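Local atomic coordinates of heme-binding protein A (Haemophilus parasuis 29755, PDB entry 3TPA), a protein that probably binds glutathione in the periplasm as the solute-binding protein of a transport system, although it is named for heme binding. Residues 303-308 and 364-369; 311-316 and 481-486. The protein carries 1 engineered substitution. One frame throughout, in Å; residues are numbered along the deposited sequence. Where two conformers were deposited one is given.

Contact 1. Residues 303-308 and 364-369; sequences DAVYQG and SNPNPR
Tyr-306 and Val-305, near the C-terminal end of helix 298-306, pack against the loop 364-367 that leads into helix 368-381, and that loop is shaped by an Asx turn followed by an N-cap. In the Asx turn the OD1 atom of Asn-365 accepts from the backbone N of Asn-367 at 3.0 Å, the donor tilted 26° from the carbonyl plane. Asn-367 is the N-cap, its OD1 taking the backbone N of Arg-370.

One direct hydrogen bond joins the segments: Tyr-306 OH donates to Ser-364 O at 2.6 Å. Tyr-306 OH lies in the plane of the Ser-364 carbonyl, with a C=O...donor angle of 148°, and Ser-364 O in turn sits in the ring plane at the edge, on the CE1 side.

Apolar contacts flank it. The CD atom of Pro-366 rests over one face of the tyrosine ring, 3.5 Å from Tyr-306 CE1, while its CG lies 3.9 Å from Val-305 CG1. That valine branch, swung anti to the backbone N (chi1 172°), points into the loop, where it also meets Asn-367 CB at 3.7 Å. A water bridges the segments, accepting from Asn-367 ND2 and giving a weak bond to Ala-304 O. The same Val-305 CG1 comes within 3.3 Å of Asn-365 OD1, the acceptor of the Asx turn.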
loop_
_atom_site.group_PDB
_atom_site.type_symbol
_atom_site.label_atom_id
_atom_site.label_comp_id
_atom_site.label_asym_id
_atom_site.label_seq_id
_atom_site.Cartn_x
_atom_site.Cartn_y
_atom_site.Cartn_z
ATOM N N ASP A 303 -7.346 13.053 17.424
ATOM C CA ASP A 303 -7.208 14.508 17.580
ATOM C C ASP A 303 -5.819 14.922 18.035
ATOM O O ASP A 303 -5.204 15.795 17.423
ATOM C CB ASP A 303 -8.270 15.051 18.534
ATOM C CG ASP A 303 -9.621 15.223 17.857
ATOM O OD1 ASP A 303 -9.671 15.133 16.612
ATOM O OD2 ASP A 303 -10.625 15.465 18.553
ATOM N N ALA A 304 -5.327 14.302 19.107
ATOM C CA ALA A 304 -3.994 14.616 19.629
ATOM C C ALA A 304 -2.841 14.159 18.738
ATOM O O ALA A 304 -1.858 14.879 18.559
ATOM C CB ALA A 304 -3.824 14.022 21.011
ATOM N N VAL A 305 -2.950 12.953 18.198
ATOM C CA VAL A 305 -1.835 12.342 17.481
ATOM C C VAL A 305 -1.689 12.772 16.011
ATOM O O VAL A 305 -0.586 13.052 15.559
ATOM C CB VAL A 305 -1.918 10.818 17.563
ATOM C CG1 VAL A 305 -0.876 10.163 16.647
ATOM C CG2 VAL A 305 -1.752 10.371 19.009
ATOM N N TYR A 306 -2.794 12.816 15.268
ATOM C CA TYR A 306 -2.708 13.029 13.817
ATOM C C TYR A 306 -2.845 14.484 13.382
ATOM O O TYR A 306 -2.705 14.799 12.205
ATOM C CB TYR A 306 -3.719 12.155 13.067
ATOM C CG TYR A 306 -3.459 10.668 13.224
ATOM C CD1 TYR A 306 -2.850 9.929 12.217
ATOM C CD2 TYR A 306 -3.841 10.006 14.382
ATOM C CE1 TYR A 306 -2.615 8.557 12.378
ATOM C CE2 TYR A 306 -3.612 8.667 14.552
ATOM C CZ TYR A 306 -3.006 7.938 13.553
ATOM O OH TYR A 306 -2.794 6.585 13.754
ATOM N N GLN A 307 -3.130 15.353 14.340
ATOM C CA GLN A 307 -3.240 16.783 14.077
ATOM C C GLN A 307 -4.024 17.077 12.798
ATOM O O GLN A 307 -3.604 17.911 11.972
ATOM C CB GLN A 307 -1.848 17.401 14.000
ATOM C CG GLN A 307 -1.041 17.209 15.274
ATOM C CD GLN A 307 0.310 17.884 15.212
ATOM O OE1 GLN A 307 0.438 19.069 15.512
ATOM N NE2 GLN A 307 1.330 17.130 14.820
ATOM N N GLY A 308 -5.150 16.383 12.639
ATOM C CA GLY A 308 -6.043 16.547 11.507
ATOM C C GLY A 308 -5.824 15.539 10.389
ATOM O O GLY A 308 -6.714 15.306 9.569
ATOM N N SER A 364 1.191 5.410 9.310
ATOM C CA SER A 364 -0.024 4.907 9.963
ATOM C C SER A 364 -0.205 5.488 11.361
ATOM O O SER A 364 -1.334 5.644 11.829
ATOM C CB SER A 364 -0.064 3.369 9.998
ATOM O OG SER A 364 1.066 2.804 10.642
ATOM N N ASN A 365 0.905 5.780 12.037
ATOM C CA ASN A 365 0.842 6.431 13.360
ATOM C C ASN A 365 2.069 7.302 13.647
ATOM O O ASN A 365 3.126 6.788 14.012
ATOM C CB ASN A 365 0.628 5.391 14.486
ATOM C CG ASN A 365 0.273 6.038 15.815
ATOM O OD1 ASN A 365 0.568 7.214 16.029
ATOM N ND2 ASN A 365 -0.367 5.278 16.716
ATOM N N PRO A 366 1.923 8.631 13.490
ATOM C CA PRO A 366 3.030 9.586 13.654
ATOM C C PRO A 366 3.441 9.854 15.103
ATOM O O PRO A 366 4.409 10.588 15.330
ATOM C CB PRO A 366 2.467 10.873 13.045
ATOM C CG PRO A 366 1.008 10.774 13.280
ATOM C CD PRO A 366 0.672 9.310 13.107
ATOM N N ASN A 367 2.731 9.274 16.065
ATOM C CA ASN A 367 3.082 9.466 17.471
ATOM C C ASN A 367 2.572 8.340 18.364
ATOM O O ASN A 367 1.659 8.547 19.143
ATOM C CB ASN A 367 2.543 10.805 17.976
ATOM C CG ASN A 367 3.225 11.265 19.238
ATOM O OD1 ASN A 367 3.882 10.487 19.918
ATOM N ND2 ASN A 367 3.082 12.544 19.552
ATOM N N PRO A 368 3.187 7.145 18.260
ATOM C CA PRO A 368 2.812 6.001 19.096
ATOM C C PRO A 368 2.975 6.327 20.580
ATOM O O PRO A 368 2.173 5.858 21.386
ATOM C CB PRO A 368 3.820 4.918 18.684
ATOM C CG PRO A 368 4.330 5.333 17.353
ATOM C CD PRO A 368 4.288 6.819 17.333
ATOM N N ARG A 369 3.984 7.127 20.934
ATOM C CA ARG A 369 4.236 7.463 22.333
ATOM C C ARG A 369 3.042 8.181 22.944
ATOM O O ARG A 369 2.592 7.844 24.035
ATOM C CB ARG A 369 5.508 8.313 22.464
ATOM C CG ARG A 369 5.803 8.839 23.871
ATOM C CD ARG A 369 6.221 7.746 24.844
ATOM N NE ARG A 369 7.308 6.918 24.331
ATOM C CZ ARG A 369 7.944 6.003 25.057
ATOM N NH1 ARG A 369 8.911 5.276 24.523
ATOM N NH2 ARG A 369 7.607 5.816 26.324
HETATM O O HOH W 1 1.451 14.513 18.052
#

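Contact 2. Residues 311-316 and 481-486; sequences TVATNP and FAHSIN
The imidazole of His-483 has the methyl group of Ala-313 over one face, a CH-pi contact in which Ala-313 CB stands 3.7 Å from the ring centroid, 27° off the normal and displaced toward the rim at NE2. At the edge, in the ring plane, lie Thr-311 OG1 and a water bound 2.6 Å from His-483 NE2; Asn-315 O is near the plane on the CE1 side. The same water accepts from Thr-314 N, and ND1 is bonded to Asn-270 O, so both ring nitrogens have partners, and bonds at both would hold the ring in its rotation. With CG anti to the carbonyl carbon (chi1 -49°), the ring reaches along the loop that leaves strand 310-312.

The backbones form a short antiparallel ladder at the margin of the mixed sheet, strand 310-312 being an outermost strand. Thr-311 and His-483 are a hydrogen-bonded pair, each N donating to the other's O at 2.9 Å. Next to it, Val-312 and Ala-482 make a non-hydrogen-bonded pair. A third bond, Ala-313 N to Phe-481 O at 3.0 Å, meets its acceptor from above the carbonyl plane, 71° out of it. Phe-481 and Ala-482 form a classic beta bulge opposite Ala-272.

On the His-483 side of the sheet, Thr-311 CG2 packs at 3.6 Å against Ile-485 CD1, while Thr-311 OG1 is bonded to Glu-267. Since Asn-270 O can only accept, ND1 should carry a proton; at the other nitrogen, the water ties NE2 to the backbone of the segment after strand 310-312, at Thr-314.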
loop_
_atom_site.group_PDB
_atom_site.type_symbol
_atom_site.label_atom_id
_atom_site.label_comp_id
_atom_site.label_asym_id
_atom_site.label_seq_id
_atom_site.Cartn_x
_atom_site.Cartn_y
_atom_site.Cartn_z
ATOM N N THR A 311 -8.308 9.740 10.546
ATOM C CA THR A 311 -9.712 9.564 10.862
ATOM C C THR A 311 -9.909 8.378 11.770
ATOM O O THR A 311 -9.179 7.393 11.684
ATOM C CB THR A 311 -10.547 9.317 9.608
ATOM O OG1 THR A 311 -10.189 8.052 9.060
ATOM C CG2 THR A 311 -10.284 10.387 8.576
ATOM N N VAL A 312 -10.916 8.474 12.631
ATOM C CA VAL A 312 -11.259 7.392 13.544
ATOM C C VAL A 312 -11.695 6.153 12.757
ATOM O O VAL A 312 -12.543 6.246 11.881
ATOM C CB VAL A 312 -12.388 7.831 14.511
ATOM C CG1 VAL A 312 -12.962 6.639 15.254
ATOM C CG2 VAL A 312 -11.866 8.854 15.497
ATOM N N ALA A 313 -11.098 5.000 13.059
ATOM C CA ALA A 313 -11.469 3.737 12.388
ATOM C C ALA A 313 -12.660 3.063 13.073
ATOM O O ALA A 313 -12.705 2.957 14.302
ATOM C CB ALA A 313 -10.292 2.780 12.355
ATOM N N THR A 314 -13.624 2.605 12.277
ATOM C CA THR A 314 -14.721 1.791 12.808
ATOM C C THR A 314 -14.555 0.339 12.396
ATOM O O THR A 314 -14.921 -0.573 13.145
ATOM C CB THR A 314 -16.079 2.295 12.325
ATOM O OG1 THR A 314 -16.114 2.275 10.895
ATOM C CG2 THR A 314 -16.303 3.735 12.802
ATOM N N ASN A 315 -14.014 0.145 11.195
ATOM C CA ASN A 315 -13.683 -1.166 10.634
ATOM C C ASN A 315 -12.170 -1.345 10.631
ATOM O O ASN A 315 -11.420 -0.357 10.771
ATOM C CB ASN A 315 -14.135 -1.236 9.173
ATOM C CG ASN A 315 -15.643 -1.428 9.019
ATOM O OD1 ASN A 315 -16.102 -2.393 8.411
ATOM N ND2 ASN A 315 -16.411 -0.484 9.551
ATOM N N PRO A 316 -11.701 -2.584 10.418
ATOM C CA PRO A 316 -10.245 -2.778 10.304
ATOM C C PRO A 316 -9.643 -2.281 8.977
ATOM O O PRO A 316 -8.434 -2.402 8.795
ATOM C CB PRO A 316 -10.091 -4.297 10.410
ATOM C CG PRO A 316 -11.402 -4.833 9.954
ATOM C CD PRO A 316 -12.431 -3.864 10.415
ATOM N N PHE A 481 -8.137 2.017 15.910
ATOM C CA PHE A 481 -8.479 3.403 16.232
ATOM C C PHE A 481 -8.317 4.453 15.117
ATOM O O PHE A 481 -8.976 5.485 15.161
ATOM C CB PHE A 481 -7.792 3.867 17.532
ATOM C CG PHE A 481 -6.278 3.889 17.467
ATOM C CD1 PHE A 481 -5.609 4.956 16.876
ATOM C CD2 PHE A 481 -5.528 2.857 18.039
ATOM C CE1 PHE A 481 -4.215 4.991 16.823
ATOM C CE2 PHE A 481 -4.126 2.880 18.003
ATOM C CZ PHE A 481 -3.471 3.954 17.381
ATOM N N ALA A 482 -7.460 4.217 14.125
ATOM C CA ALA A 482 -7.266 5.243 13.099
ATOM C C ALA A 482 -6.853 4.713 11.741
ATOM O O ALA A 482 -6.200 3.662 11.623
ATOM C CB ALA A 482 -6.243 6.269 13.564
ATOM N N HIS A 483 -7.256 5.450 10.719
ATOM C CA HIS A 483 -6.622 5.370 9.421
ATOM C C HIS A 483 -5.921 6.709 9.205
ATOM O O HIS A 483 -6.422 7.751 9.625
ATOM C CB HIS A 483 -7.660 5.184 8.314
ATOM C CG HIS A 483 -8.660 4.100 8.592
ATOM N ND1 HIS A 483 -8.316 2.773 8.626
ATOM C CD2 HIS A 483 -9.986 4.161 8.838
ATOM C CE1 HIS A 483 -9.397 2.046 8.875
ATOM N NE2 HIS A 483 -10.422 2.863 9.003
ATOM N N SER A 484 -4.760 6.702 8.566
ATOM C CA SER A 484 -4.110 7.988 8.306
ATOM C C SER A 484 -4.785 8.613 7.093
ATOM O O SER A 484 -5.487 7.927 6.339
ATOM C CB SER A 484 -2.615 7.805 8.051
ATOM O OG SER A 484 -2.399 7.295 6.742
ATOM N N ILE A 485 -4.603 9.918 6.924
ATOM C CA ILE A 485 -5.058 10.593 5.716
ATOM C C ILE A 485 -3.876 10.946 4.827
ATOM O O ILE A 485 -2.877 11.472 5.303
ATOM C CB ILE A 485 -5.819 11.880 6.037
ATOM C CG1 ILE A 485 -7.169 11.552 6.665
ATOM C CG2 ILE A 485 -6.020 12.697 4.758
ATOM C CD1 ILE A 485 -7.946 12.758 7.146
ATOM N N ASN A 486 -3.981 10.654 3.533
ATOM C CA ASN A 486 -2.933 11.054 2.602
ATOM C C ASN A 486 -3.288 12.380 1.961
ATOM O O ASN A 486 -4.447 12.623 1.616
ATOM C CB ASN A 486 -2.730 10.001 1.511
ATOM C CG ASN A 486 -2.039 8.744 2.028
ATOM O OD1 ASN A 486 -1.077 8.817 2.799
ATOM N ND2 ASN A 486 -2.518 7.589 1.592
HETATM O O HOH W 2 -12.935 2.383 9.440
#

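How the contacts relate
Helix 298-306 runs first into contact 1 near its C-terminal end, and strand 310-312 follows directly, opening contact 2. At 364-369 contact 1 closes a loop of 55 intervening residues; much later, at 481-486 on strand 478-491, contact 2 closes one of 164. The segments therefore alternate, and the two loops cross. Their centres lie 11 Å apart and they touch: Tyr-306 OH packs 3.5 Å from Ala-482 CB, and Asn-365 ND2 is 3.4 Å from Phe-481 CZ. Together they tie helix 298-306 and the start of helix 368-381 to the margin of the six-stranded mixed sheet.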